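Local coordinates for protein putative metalloprotease II (Bacteroides fragilis, PDB 4ON1) that is probably a secreted zinc-dependent endopeptidase related to fragilysin, carrying a bound zinc ion in its metallopeptidase region, at residues 71-76 against 87-92; 91-96 against 106-111; 65-70 against 241-246; 218-223 against 322-327; 33-38 against 56-61. All blocks are in the same frame, centred on the assembly; numbering follows the deposited sequence.

Overall arrangement
Four of the five contacts involve the fragilysin-type N-terminal domain. Interaction 5 closes first along the chain, packing helix 28-35 on strand 52-68; interactions 1 and 2 follow on the successive antiparallel strands 71-78, 84-88, 92-99 and 102-109, their centres about 9 Å apart. Interaction 3 pairs strand 52-68 with strand 240-248 of the metallopeptidase region, and its segments bracket interactions 1 and 2 in sequence while alternating with those of interaction 4. Helix 217-230, which supplies one side of interaction 4, touches interactions 1, 2 and 3 through His218, Ile220 and Thr221. Interactions 4 and 5 lie farthest apart, at about 22 Å between centres. Interaction 3 joins the two parts directly, and helix 217-230 links interaction 4 to the N-terminal strands.

Interaction 1. Residues 71-76 against 87-92; sequences RPVYLF and ILSQSY
Val73 turns CG1 anti to its own backbone N (chi1 176°), which carries this methyl across to Ile87 CG2, 3.6 Å away, and against the carbonyl oxygen of Leu88. Phe76 has CG beside the backbone N (chi1 -52°), bringing its ring edge to Leu88, with CE2 3.6 Å from Leu88 CB. On the face carrying Leu75 and Ile87, the two side chains run alongside each other in the same direction. Between these faces the backbones pair antiparallel: Tyr74 N donates to Leu88 O at 3.0 Å and Leu88 N returns a bond to Tyr74 O at 2.9 Å, both nearly straight.

Toward Pro72 and Arg71, water takes over from direct pairing. One water bridges Pro72 O to Leu88 O, another joins Pro72 O to Gln90 N, and a third links Arg71 NE with Gln90 OE1. The Gln90 amide lies against the aliphatic part of Arg71, its OE1 3.6 Å from Arg71 CD, with guanidinium and amide planes 54° apart. Ser89 OG accepts from Ser91 N in an ST turn and is also hydrogen-bonded to Glu68. The chemistry therefore changes along the hairpin, from direct amide pairing backed by apolar side chains to water-mediated contacts at its exposed end.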
# COMPACT_ATOMS: atom_id res chain seq x y z
N ARG A 71 -9.93 -9.29 10.79
CA ARG A 71 -11.13 -8.91 10.05
C ARG A 71 -10.78 -8.64 8.60
O ARG A 71 -9.68 -8.16 8.31
CB ARG A 71 -11.79 -7.68 10.65
CG ARG A 71 -12.31 -7.83 12.08
CD ARG A 71 -13.51 -8.76 12.17
NE ARG A 71 -14.03 -8.81 13.53
CZ ARG A 71 -13.71 -9.73 14.43
NH1 ARG A 71 -12.82 -10.67 14.13
NH2 ARG A 71 -14.25 -9.70 15.64
N PRO A 72 -11.70 -8.94 7.67
CA PRO A 72 -11.42 -8.70 6.25
C PRO A 72 -11.41 -7.20 5.91
O PRO A 72 -12.16 -6.41 6.50
CB PRO A 72 -12.58 -9.41 5.54
CG PRO A 72 -13.69 -9.45 6.55
CD PRO A 72 -13.04 -9.50 7.91
N VAL A 73 -10.54 -6.83 4.98
CA VAL A 73 -10.54 -5.49 4.39
C VAL A 73 -10.73 -5.65 2.89
O VAL A 73 -10.18 -6.56 2.28
CB VAL A 73 -9.23 -4.72 4.68
CG1 VAL A 73 -9.23 -3.37 3.98
CG2 VAL A 73 -9.02 -4.56 6.19
N TYR A 74 -11.54 -4.79 2.28
CA TYR A 74 -11.89 -4.95 0.88
C TYR A 74 -11.32 -3.82 0.03
O TYR A 74 -11.23 -2.67 0.46
CB TYR A 74 -13.41 -5.05 0.73
CG TYR A 74 -14.03 -6.19 1.51
CD1 TYR A 74 -13.88 -7.51 1.09
CD2 TYR A 74 -14.75 -5.95 2.68
CE1 TYR A 74 -14.44 -8.56 1.81
CE2 TYR A 74 -15.31 -6.99 3.41
CZ TYR A 74 -15.15 -8.29 2.97
OH TYR A 74 -15.71 -9.32 3.68
N LEU A 75 -10.90 -4.17 -1.18
CA LEU A 75 -10.36 -3.20 -2.12
C LEU A 75 -11.33 -2.99 -3.27
O LEU A 75 -12.07 -3.91 -3.63
CB LEU A 75 -9.00 -3.66 -2.66
CG LEU A 75 -7.88 -3.90 -1.64
CD1 LEU A 75 -6.57 -4.26 -2.34
CD2 LEU A 75 -7.68 -2.66 -0.79
N PHE A 76 -11.33 -1.79 -3.83
CA PHE A 76 -12.21 -1.46 -4.94
C PHE A 76 -11.41 -0.65 -5.94
O PHE A 76 -10.45 0.02 -5.56
CB PHE A 76 -13.42 -0.65 -4.47
CG PHE A 76 -14.18 -1.29 -3.34
CD1 PHE A 76 -15.33 -2.03 -3.59
CD2 PHE A 76 -13.75 -1.13 -2.03
CE1 PHE A 76 -16.04 -2.62 -2.55
CE2 PHE A 76 -14.46 -1.71 -0.98
CZ PHE A 76 -15.60 -2.46 -1.24
N ILE A 87 -10.96 1.70 -0.32
CA ILE A 87 -10.70 0.68 0.68
C ILE A 87 -11.82 0.67 1.71
O ILE A 87 -12.20 1.73 2.19
CB ILE A 87 -9.35 0.93 1.38
CG1 ILE A 87 -8.22 0.98 0.34
CG2 ILE A 87 -9.07 -0.15 2.42
CD1 ILE A 87 -6.89 1.40 0.90
N LEU A 88 -12.35 -0.51 2.04
CA LEU A 88 -13.33 -0.60 3.12
C LEU A 88 -12.84 -1.50 4.23
O LEU A 88 -12.67 -2.70 4.04
CB LEU A 88 -14.68 -1.13 2.61
CG LEU A 88 -15.68 -1.37 3.75
CD1 LEU A 88 -15.96 -0.09 4.55
CD2 LEU A 88 -16.98 -1.96 3.23
N SER A 89 -12.60 -0.89 5.39
CA SER A 89 -12.29 -1.63 6.60
C SER A 89 -13.43 -1.42 7.58
O SER A 89 -14.22 -0.50 7.41
CB SER A 89 -10.97 -1.16 7.20
OG SER A 89 -10.86 -1.53 8.57
N GLN A 90 -13.50 -2.26 8.61
CA GLN A 90 -14.52 -2.06 9.62
C GLN A 90 -14.23 -0.82 10.48
O GLN A 90 -15.12 -0.31 11.15
CB GLN A 90 -14.66 -3.31 10.50
CG GLN A 90 -15.27 -4.48 9.74
CD GLN A 90 -15.41 -5.73 10.58
OE1 GLN A 90 -15.28 -5.69 11.81
NE2 GLN A 90 -15.69 -6.85 9.93
N SER A 91 -12.99 -0.33 10.43
CA SER A 91 -12.55 0.80 11.26
C SER A 91 -12.35 2.10 10.48
O SER A 91 -12.23 3.18 11.07
CB SER A 91 -11.24 0.44 11.96
OG SER A 91 -11.39 -0.74 12.72
N TYR A 92 -12.24 2.00 9.16
CA TYR A 92 -11.98 3.17 8.35
C TYR A 92 -12.32 2.87 6.90
O TYR A 92 -12.50 1.71 6.53
CB TYR A 92 -10.51 3.59 8.48
CG TYR A 92 -9.58 2.53 7.96
CD1 TYR A 92 -9.25 2.45 6.61
CD2 TYR A 92 -9.06 1.56 8.82
CE1 TYR A 92 -8.43 1.47 6.13
CE2 TYR A 92 -8.23 0.57 8.35
CZ TYR A 92 -7.92 0.53 7.00
OH TYR A 92 -7.11 -0.45 6.50
O HOH W 1 -16.44 -7.46 13.64
O HOH W 2 -12.08 -4.73 8.77
O HOH W 3 -14.20 -4.42 5.76

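Interaction 2. Residues 91-96 against 106-111; sequences SYATIR and YIVYKD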
# COMPACT_ATOMS: atom_id res chain seq x y z
N SER A 91 -12.99 -0.33 10.43
CA SER A 91 -12.55 0.80 11.26
C SER A 91 -12.35 2.10 10.48
O SER A 91 -12.23 3.18 11.07
CB SER A 91 -11.24 0.44 11.96
OG SER A 91 -11.39 -0.74 12.72
N TYR A 92 -12.24 2.00 9.16
CA TYR A 92 -11.98 3.17 8.35
C TYR A 92 -12.32 2.87 6.90
O TYR A 92 -12.50 1.71 6.53
CB TYR A 92 -10.51 3.59 8.48
CG TYR A 92 -9.58 2.53 7.96
CD1 TYR A 92 -9.25 2.45 6.61
CD2 TYR A 92 -9.06 1.56 8.82
CE1 TYR A 92 -8.43 1.47 6.13
CE2 TYR A 92 -8.23 0.57 8.35
CZ TYR A 92 -7.92 0.53 7.00
OH TYR A 92 -7.11 -0.45 6.50
N ALA A 93 -12.37 3.90 6.08
CA ALA A 93 -12.54 3.71 4.64
C ALA A 93 -11.81 4.83 3.93
O ALA A 93 -11.59 5.89 4.51
CB ALA A 93 -14.02 3.69 4.25
N THR A 94 -11.41 4.57 2.69
CA THR A 94 -10.69 5.58 1.92
C THR A 94 -11.14 5.56 0.48
O THR A 94 -11.63 4.55 -0.01
CB THR A 94 -9.15 5.35 1.93
OG1 THR A 94 -8.84 4.18 1.17
CG2 THR A 94 -8.61 5.21 3.35
N ILE A 95 -10.94 6.68 -0.19
CA ILE A 95 -11.07 6.80 -1.63
C ILE A 95 -9.85 7.52 -2.13
O ILE A 95 -9.43 8.51 -1.54
CB ILE A 95 -12.32 7.59 -2.07
CG1 ILE A 95 -13.61 6.92 -1.60
CG2 ILE A 95 -12.36 7.73 -3.58
CD1 ILE A 95 -14.85 7.51 -2.26
N ARG A 96 -9.25 7.00 -3.19
CA ARG A 96 -8.14 7.67 -3.83
C ARG A 96 -8.50 7.94 -5.28
O ARG A 96 -8.90 7.02 -6.00
CB ARG A 96 -6.85 6.83 -3.74
CG ARG A 96 -5.66 7.46 -4.42
CD ARG A 96 -4.39 6.69 -4.16
NE ARG A 96 -3.95 6.83 -2.77
CZ ARG A 96 -2.82 6.33 -2.29
NH1 ARG A 96 -2.00 5.65 -3.09
NH2 ARG A 96 -2.51 6.50 -1.02
N TYR A 106 -8.98 10.57 0.26
CA TYR A 106 -10.03 10.93 1.22
C TYR A 106 -10.09 9.85 2.29
O TYR A 106 -10.26 8.68 1.96
CB TYR A 106 -11.39 11.10 0.55
CG TYR A 106 -11.43 12.13 -0.56
CD1 TYR A 106 -11.90 13.41 -0.31
CD2 TYR A 106 -11.02 11.82 -1.84
CE1 TYR A 106 -11.94 14.36 -1.32
CE2 TYR A 106 -11.06 12.76 -2.86
CZ TYR A 106 -11.52 14.03 -2.59
OH TYR A 106 -11.55 14.97 -3.59
N ILE A 107 -9.94 10.24 3.55
CA ILE A 107 -9.79 9.28 4.64
C ILE A 107 -10.87 9.50 5.70
O ILE A 107 -11.05 10.62 6.20
CB ILE A 107 -8.38 9.40 5.27
CG1 ILE A 107 -7.30 9.18 4.20
CG2 ILE A 107 -8.22 8.45 6.46
CD1 ILE A 107 -5.98 9.88 4.51
N VAL A 108 -11.61 8.44 6.03
CA VAL A 108 -12.62 8.48 7.07
C VAL A 108 -12.46 7.32 8.04
O VAL A 108 -12.41 6.17 7.63
CB VAL A 108 -14.06 8.45 6.47
CG1 VAL A 108 -14.39 9.75 5.80
CG2 VAL A 108 -14.22 7.31 5.46
N TYR A 109 -12.38 7.64 9.33
CA TYR A 109 -12.33 6.63 10.39
C TYR A 109 -13.65 6.54 11.13
O TYR A 109 -14.31 7.55 11.34
CB TYR A 109 -11.20 6.94 11.38
CG TYR A 109 -9.85 6.42 10.94
CD1 TYR A 109 -9.18 6.98 9.87
CD2 TYR A 109 -9.26 5.36 11.62
CE1 TYR A 109 -7.94 6.49 9.48
CE2 TYR A 109 -8.03 4.88 11.25
CZ TYR A 109 -7.37 5.45 10.17
OH TYR A 109 -6.15 4.96 9.80
N LYS A 110 -14.06 5.33 11.51
CA LYS A 110 -15.34 5.17 12.18
C LYS A 110 -15.33 5.81 13.56
O LYS A 110 -16.28 6.50 13.95
CB LYS A 110 -15.73 3.70 12.29
CG LYS A 110 -17.07 3.51 12.99
CD LYS A 110 -17.54 2.06 12.96
CE LYS A 110 -16.52 1.14 13.58
NZ LYS A 110 -17.00 -0.27 13.63
N ASP A 111 -14.25 5.59 14.29
CA ASP A 111 -14.13 6.10 15.65
C ASP A 111 -13.68 7.56 15.64
O ASP A 111 -12.63 7.88 15.08
CB ASP A 111 -13.15 5.24 16.46
CG ASP A 111 -12.97 5.74 17.88
OD1 ASP A 111 -13.73 5.29 18.76
OD2 ASP A 111 -12.08 6.59 18.10
O HOH W 4 -12.03 3.78 13.67
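Tyr92 sets its CB squarely over the ring of Tyr109, 3.7 Å from the ring centroid and 5° off the normal, a CH-pi contact at the close end of the pairing, where the two CA atoms are 4.0 Å apart. The phenol rings themselves meet obliquely, with planes at 33°, and Tyr109 OH continues to His218 of helix 217-230. On the other face, Ala93 CB rests 3.8 Å from Val108 CG2, and Leu31 of helix 28-35 lies against both side chains. Ala93 and Val108 exchange backbone bonds in both directions, with Ala93 N to Val108 O the shorter at 2.7 Å; Ile95 and Tyr106 do the same one repeat along.

Just beyond the tyrosine pair the contact becomes wetter: Lys110 N still bonds Ser91 O at 2.9 Å, but the donor stands above the carbonyl plane, and a water bridges the same oxygen to Asp111 N. Lys110 and Asp111 are both exposed; Asp111, at the N-cap of helix 112-126, uses OD2 to accept from Arg114 N. Alternating hydrogen-bonded and non-hydrogen-bonded pairs, from Tyr92 with Tyr109 to Ile95 with Tyr106, mark a regular antiparallel beta hairpin of the fragilysin-type N-terminal domain.

Interaction 3. Residues 65-70 against 241-246; sequences EIEESN and TVKYTI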
# COMPACT_ATOMS: atom_id res chain seq x y z
N GLU A 65 -7.04 -11.02 -0.74
CA GLU A 65 -7.62 -11.11 0.59
C GLU A 65 -6.74 -10.32 1.56
O GLU A 65 -5.51 -10.43 1.52
CB GLU A 65 -7.75 -12.58 1.02
CG GLU A 65 -8.23 -12.81 2.45
CD GLU A 65 -8.26 -14.28 2.84
OE1 GLU A 65 -8.14 -15.15 1.94
OE2 GLU A 65 -8.40 -14.58 4.05
N ILE A 66 -7.36 -9.51 2.40
CA ILE A 66 -6.63 -8.75 3.42
C ILE A 66 -7.20 -9.05 4.80
O ILE A 66 -8.41 -8.97 5.02
CB ILE A 66 -6.70 -7.23 3.16
CG1 ILE A 66 -6.24 -6.90 1.74
CG2 ILE A 66 -5.87 -6.47 4.21
CD1 ILE A 66 -6.47 -5.44 1.36
N GLU A 67 -6.31 -9.40 5.73
CA GLU A 67 -6.71 -9.63 7.11
C GLU A 67 -6.08 -8.58 8.00
O GLU A 67 -4.85 -8.45 8.04
CB GLU A 67 -6.32 -11.03 7.56
CG GLU A 67 -6.52 -11.29 9.04
CD GLU A 67 -5.74 -12.50 9.53
OE1 GLU A 67 -5.41 -13.38 8.70
OE2 GLU A 67 -5.43 -12.56 10.74
N GLU A 68 -6.93 -7.83 8.69
CA GLU A 68 -6.52 -6.74 9.56
C GLU A 68 -7.27 -6.87 10.89
O GLU A 68 -8.51 -6.84 10.91
CB GLU A 68 -6.82 -5.40 8.88
CG GLU A 68 -6.59 -4.15 9.70
CD GLU A 68 -7.23 -2.93 9.05
OE1 GLU A 68 -6.60 -2.34 8.14
OE2 GLU A 68 -8.37 -2.57 9.44
N SER A 69 -6.54 -7.04 11.98
CA SER A 69 -7.15 -7.31 13.28
C SER A 69 -8.15 -8.46 13.21
O SER A 69 -9.26 -8.36 13.73
CB SER A 69 -7.86 -6.06 13.82
OG SER A 69 -6.94 -4.99 13.97
N ASN A 70 -7.75 -9.53 12.53
CA ASN A 70 -8.60 -10.69 12.28
C ASN A 70 -9.92 -10.34 11.61
O ASN A 70 -10.92 -11.02 11.82
CB ASN A 70 -8.88 -11.43 13.58
CG ASN A 70 -7.61 -11.79 14.32
OD1 ASN A 70 -6.84 -12.64 13.88
ND2 ASN A 70 -7.39 -11.15 15.46
N THR A 241 -3.04 -15.87 -6.51
CA THR A 241 -3.94 -15.06 -5.70
C THR A 241 -3.07 -14.52 -4.58
O THR A 241 -2.07 -15.14 -4.22
CB THR A 241 -5.13 -15.86 -5.12
OG1 THR A 241 -4.62 -16.93 -4.31
CG2 THR A 241 -6.00 -16.42 -6.24
N VAL A 242 -3.44 -13.36 -4.04
CA VAL A 242 -2.58 -12.73 -3.06
C VAL A 242 -3.34 -12.55 -1.75
O VAL A 242 -4.51 -12.19 -1.73
CB VAL A 242 -2.05 -11.37 -3.55
CG1 VAL A 242 -1.12 -10.79 -2.52
CG2 VAL A 242 -1.30 -11.55 -4.86
N LYS A 243 -2.66 -12.87 -0.66
CA LYS A 243 -3.21 -12.67 0.67
C LYS A 243 -2.27 -11.76 1.44
O LYS A 243 -1.05 -11.96 1.42
CB LYS A 243 -3.41 -14.02 1.37
CG LYS A 243 -4.01 -13.93 2.76
CD LYS A 243 -4.14 -15.33 3.37
CE LYS A 243 -4.79 -15.28 4.75
NZ LYS A 243 -5.14 -16.64 5.26
N TYR A 244 -2.82 -10.75 2.10
CA TYR A 244 -2.03 -9.86 2.94
C TYR A 244 -2.46 -10.02 4.39
O TYR A 244 -3.60 -9.73 4.73
CB TYR A 244 -2.18 -8.40 2.51
CG TYR A 244 -1.91 -8.13 1.05
CD1 TYR A 244 -0.64 -7.77 0.63
CD2 TYR A 244 -2.92 -8.20 0.11
CE1 TYR A 244 -0.37 -7.51 -0.72
CE2 TYR A 244 -2.67 -7.94 -1.23
CZ TYR A 244 -1.40 -7.59 -1.64
OH TYR A 244 -1.15 -7.32 -2.97
N THR A 245 -1.55 -10.48 5.24
CA THR A 245 -1.86 -10.69 6.64
C THR A 245 -1.14 -9.65 7.49
O THR A 245 0.09 -9.62 7.54
CB THR A 245 -1.49 -12.11 7.10
OG1 THR A 245 -2.28 -13.04 6.37
CG2 THR A 245 -1.74 -12.29 8.59
N ILE A 246 -1.91 -8.76 8.09
CA ILE A 246 -1.35 -7.67 8.87
C ILE A 246 -1.35 -8.00 10.36
O ILE A 246 -2.41 -8.23 10.94
CB ILE A 246 -2.14 -6.35 8.65
CG1 ILE A 246 -2.15 -5.97 7.16
CG2 ILE A 246 -1.54 -5.21 9.48
CD1 ILE A 246 -3.29 -5.00 6.80
O HOH W 5 -7.32 -17.88 3.56
O HOH W 6 -4.82 -9.93 11.33
O HOH W 7 -3.95 -6.68 12.50
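Glu65 and Lys243 run alongside each other in the same direction, both fully extended from a CG placed opposite the backbone N (chi1 175° and -179°). Their charged ends stay beyond salt-bridge distance, with Glu65 OE2 4.0 Å from Lys243 NZ, and a water joins Lys243 NZ to Glu65 OE1 instead. Glu67 adopts the same extended form and lies beside Thr245, its OE1 3.8 Å from Thr245 CG2; its other oxygen, OE2, accepts from a water that also donates to Ile246 O and accepts from Asn70 N. These acidic and basic chains share one face.

The other face is mostly apolar, though Glu68 lies on it too, its carboxylate bonding Tyr92 and Ser89. Ile66 splits its branches between two partners: CG1, beside the backbone N, approaches Tyr244 CD2 at 3.9 Å, while CG2 meets Ile246 CD1 at the same distance. Tyr244 has its ring swung to the N side (chi1 -53°), with Val242 CG1 over one face, offset toward the rim. Four backbone bonds tie the parallel strands, among them Tyr244 N to Glu65 O at 2.8 Å and Glu67 N to Tyr244 O at 2.9 Å.

Helix 217-230 packs against the face of Ile66 and Tyr244, Ile224 touching both, and Thr228 bonding Tyr244 OH. Strand 71-78 flanks 65-68 and strand 201-209 flanks 241-246, so this pair joins the N-terminal domain sheet to the strands of the metallopeptidase region.

Interaction 4. Residues 218-223 against 322-327; sequences HDITSQ and STTSSS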
# COMPACT_ATOMS: atom_id res chain seq x y z
N HIS A 218 -4.83 2.91 7.66
CA HIS A 218 -5.21 3.15 6.27
C HIS A 218 -3.99 3.27 5.35
O HIS A 218 -4.09 3.00 4.15
CB HIS A 218 -6.05 4.42 6.15
CG HIS A 218 -5.27 5.68 6.37
ND1 HIS A 218 -4.97 6.16 7.63
CD2 HIS A 218 -4.68 6.53 5.50
CE1 HIS A 218 -4.26 7.26 7.52
NE2 HIS A 218 -4.06 7.51 6.23
N ASP A 219 -2.85 3.71 5.88
CA ASP A 219 -1.63 3.76 5.09
C ASP A 219 -1.19 2.35 4.67
O ASP A 219 -0.78 2.13 3.53
CB ASP A 219 -0.49 4.43 5.86
CG ASP A 219 -0.57 5.95 5.80
OD1 ASP A 219 -1.11 6.48 4.80
OD2 ASP A 219 -0.06 6.61 6.73
N ILE A 220 -1.27 1.40 5.60
CA ILE A 220 -0.87 0.03 5.30
C ILE A 220 -1.69 -0.54 4.15
O ILE A 220 -1.14 -1.13 3.22
CB ILE A 220 -1.01 -0.86 6.55
CG1 ILE A 220 -0.07 -0.35 7.65
CG2 ILE A 220 -0.67 -2.31 6.22
CD1 ILE A 220 -0.25 -1.05 8.99
N THR A 221 -3.00 -0.36 4.21
CA THR A 221 -3.85 -0.92 3.16
C THR A 221 -3.78 -0.07 1.88
O THR A 221 -4.00 -0.59 0.80
CB THR A 221 -5.30 -1.07 3.63
OG1 THR A 221 -5.76 0.16 4.21
CG2 THR A 221 -5.38 -2.19 4.69
N SER A 222 -3.44 1.21 2.00
CA SER A 222 -3.14 2.00 0.80
C SER A 222 -1.87 1.48 0.11
O SER A 222 -1.82 1.40 -1.11
CB SER A 222 -2.97 3.48 1.12
OG SER A 222 -4.20 4.06 1.55
N GLN A 223 -0.86 1.12 0.90
CA GLN A 223 0.35 0.50 0.33
C GLN A 223 0.02 -0.83 -0.34
O GLN A 223 0.57 -1.16 -1.40
CB GLN A 223 1.41 0.28 1.41
CG GLN A 223 1.98 1.56 2.04
CD GLN A 223 3.10 2.16 1.23
OE1 GLN A 223 3.73 1.48 0.42
NE2 GLN A 223 3.38 3.44 1.45
N SER A 322 9.83 -1.66 5.18
CA SER A 322 9.22 -0.65 4.34
C SER A 322 8.54 0.44 5.15
O SER A 322 7.88 0.15 6.14
CB SER A 322 8.20 -1.28 3.39
OG SER A 322 7.62 -0.28 2.56
N THR A 323 8.69 1.68 4.69
CA THR A 323 7.89 2.77 5.23
C THR A 323 6.44 2.60 4.77
O THR A 323 6.18 1.91 3.77
CB THR A 323 8.41 4.14 4.77
OG1 THR A 323 7.76 5.19 5.50
CG2 THR A 323 8.20 4.31 3.27
N THR A 324 5.49 3.18 5.50
CA THR A 324 4.10 3.19 5.04
C THR A 324 3.63 4.61 4.78
O THR A 324 2.46 4.83 4.45
CB THR A 324 3.15 2.53 6.04
OG1 THR A 324 3.31 3.16 7.32
CG2 THR A 324 3.45 1.06 6.16
N SER A 325 4.53 5.57 4.96
CA SER A 325 4.20 6.99 4.83
C SER A 325 3.52 7.32 3.50
O SER A 325 3.93 6.83 2.44
CB SER A 325 5.46 7.84 4.99
OG SER A 325 5.19 9.19 4.64
N SER A 326 2.48 8.14 3.57
CA SER A 326 1.76 8.66 2.40
C SER A 326 2.67 9.37 1.41
O SER A 326 2.37 9.43 0.22
CB SER A 326 0.67 9.64 2.85
OG SER A 326 -0.21 9.04 3.80
N SER A 327 3.78 9.91 1.91
CA SER A 327 4.78 10.56 1.07
C SER A 327 5.51 9.56 0.20
O SER A 327 6.16 9.95 -0.77
CB SER A 327 5.79 11.33 1.93
OG SER A 327 5.13 12.28 2.74
O HOH W 8 1.89 5.35 8.11
O HOH W 9 0.63 4.82 2.49
O HOH W 10 1.25 8.82 6.18
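Asp219 receives the hydroxyl of Ser326, whose OG donates to OD1 at 2.9 Å from the syn side, 26° out of the carboxylate plane. The carboxylate's other oxygen works through water: OD2 accepts from one water held by Ser326 N and from a second that in turn accepts from Thr324 OG1. Asp219 CB lies 3.3 Å from Thr324 O. One turn along the helix, Gln223 bends at chi2 (-84°), which turns its amide toward the Thr324 carbonyl; NE2 gives Thr324 O a weak bond of 3.4 Å, and a further water accepts from the same NE2 and lies within bonding distance of both Thr324 O and Asp219 O. Ile220 CG1 adds a light apolar touch on Thr324 CG2 at 4.1 Å.

The contact joins helix 217-230 to the loop that leaves strand 319-323 and leads to helix 331-340, the helix bearing the HExxH pattern whose two histidines bind the zinc ion. The side chain of Gln223 comes within about 8 Å of that of His334. Successive ST turns shape this loop, with Thr323 OG1 accepting from Ser325 N and Ser325 OG from Ser327 N.

Farther out, Gln223 is fixed at both ends of its amide, NE2 bonding His328 O and OE1 accepting from Leu332 N. Ser326 OG is hydrogen-bonded to Tyr122 of helix 112-126, which also bonds His218 NE2, while Ser215 bonds Thr324 OG1.

Interaction 5. Residues 33-38 against 56-61; sequences GVLSKI and TSIKAI
The last part of helix 28-35 and the type I turn from Leu35 to Ile38 rest on strand 52-68 of the fragilysin-type N-terminal domain through Ile58. That side chain reaches toward the helix with CG1 between the backbone N and carbonyl carbon (chi1 69°), so that its CD1 meets both Leu35 and Ile38. Leu35 CD2 and Ile38 CD1 each stand 3.7 Å from Ile58 CD1, and both side chains cross that of Ile58 at about a right angle. The second branch of Ile38, CG2, settles on the strand backbone, 3.9 Å from Lys59 CA and 3.8 Å from Ala60 N.

Within the turn, Ile38 N bonds Leu35 O at 3.1 Å, which places Ile38 facing the strand. Behind it, Lys37 NZ reaches back to Gly33 O at 2.7 Å. Phe76 of the neighbouring strand 71-78 touches both Leu35 and Ile38, and Ile84 lies against Ile58. This is apolar helix-on-sheet packing, a helix and the turn that overlaps its end seated on a beta sheet.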
# COMPACT_ATOMS: atom_id res chain seq x y z
N GLY A 33 -21.25 3.04 3.78
CA GLY A 33 -22.60 2.74 3.34
C GLY A 33 -22.65 2.46 1.85
O GLY A 33 -23.42 1.60 1.38
N VAL A 34 -21.82 3.17 1.10
CA VAL A 34 -21.70 2.94 -0.34
C VAL A 34 -20.87 1.68 -0.64
O VAL A 34 -21.33 0.78 -1.35
CB VAL A 34 -21.07 4.16 -1.05
CG1 VAL A 34 -20.78 3.86 -2.52
CG2 VAL A 34 -21.96 5.39 -0.91
N LEU A 35 -19.66 1.63 -0.10
CA LEU A 35 -18.72 0.55 -0.43
C LEU A 35 -19.19 -0.84 -0.02
O LEU A 35 -18.93 -1.81 -0.73
CB LEU A 35 -17.35 0.82 0.20
CG LEU A 35 -16.62 2.07 -0.30
CD1 LEU A 35 -15.24 2.22 0.33
CD2 LEU A 35 -16.50 2.05 -1.81
N SER A 36 -19.90 -0.95 1.10
CA SER A 36 -20.34 -2.25 1.58
C SER A 36 -21.41 -2.89 0.69
O SER A 36 -21.70 -4.08 0.84
CB SER A 36 -20.88 -2.13 3.01
OG SER A 36 -22.04 -1.31 3.04
N LYS A 37 -22.00 -2.12 -0.22
CA LYS A 37 -23.03 -2.67 -1.11
C LYS A 37 -22.46 -3.12 -2.46
O LYS A 37 -23.20 -3.61 -3.32
CB LYS A 37 -24.14 -1.63 -1.36
CG LYS A 37 -24.94 -1.25 -0.12
CD LYS A 37 -25.92 -0.12 -0.43
CE LYS A 37 -26.69 0.29 0.82
NZ LYS A 37 -25.77 0.48 1.98
N ILE A 38 -21.15 -2.96 -2.63
CA ILE A 38 -20.50 -3.28 -3.90
C ILE A 38 -19.78 -4.62 -3.83
O ILE A 38 -18.82 -4.77 -3.07
CB ILE A 38 -19.51 -2.17 -4.30
CG1 ILE A 38 -20.27 -0.84 -4.48
CG2 ILE A 38 -18.77 -2.53 -5.56
CD1 ILE A 38 -19.37 0.37 -4.58
N THR A 56 -18.56 8.28 -11.45
CA THR A 56 -17.49 7.31 -11.64
C THR A 56 -18.08 5.94 -11.38
O THR A 56 -19.14 5.81 -10.76
CB THR A 56 -16.30 7.57 -10.70
OG1 THR A 56 -15.24 6.65 -11.03
CG2 THR A 56 -16.71 7.36 -9.25
N SER A 57 -17.42 4.91 -11.87
CA SER A 57 -17.86 3.55 -11.58
C SER A 57 -16.74 2.81 -10.88
O SER A 57 -15.57 3.03 -11.18
CB SER A 57 -18.29 2.84 -12.86
OG SER A 57 -17.16 2.39 -13.58
N ILE A 58 -17.08 1.94 -9.93
CA ILE A 58 -16.07 1.09 -9.29
C ILE A 58 -16.63 -0.30 -9.05
O ILE A 58 -17.84 -0.51 -9.08
CB ILE A 58 -15.57 1.66 -7.93
CG1 ILE A 58 -16.67 1.58 -6.88
CG2 ILE A 58 -15.04 3.07 -8.07
CD1 ILE A 58 -16.18 2.01 -5.50
N LYS A 59 -15.73 -1.26 -8.84
CA LYS A 59 -16.16 -2.59 -8.42
C LYS A 59 -15.15 -3.17 -7.45
O LYS A 59 -14.01 -2.69 -7.35
CB LYS A 59 -16.33 -3.53 -9.61
CG LYS A 59 -15.06 -3.83 -10.34
CD LYS A 59 -15.30 -4.87 -11.44
CE LYS A 59 -16.42 -4.44 -12.38
NZ LYS A 59 -16.58 -5.38 -13.53
N ALA A 60 -15.58 -4.20 -6.73
CA ALA A 60 -14.70 -4.90 -5.81
C ALA A 60 -13.58 -5.59 -6.56
O ALA A 60 -13.78 -6.08 -7.68
CB ALA A 60 -15.50 -5.91 -5.00
N ILE A 61 -12.40 -5.64 -5.96
CA ILE A 61 -11.25 -6.32 -6.55
C ILE A 61 -11.20 -7.77 -6.09
O ILE A 61 -11.23 -8.04 -4.89
CB ILE A 61 -9.92 -5.65 -6.18
CG1 ILE A 61 -9.90 -4.20 -6.69
CG2 ILE A 61 -8.74 -6.43 -6.75
CD1 ILE A 61 -8.63 -3.46 -6.35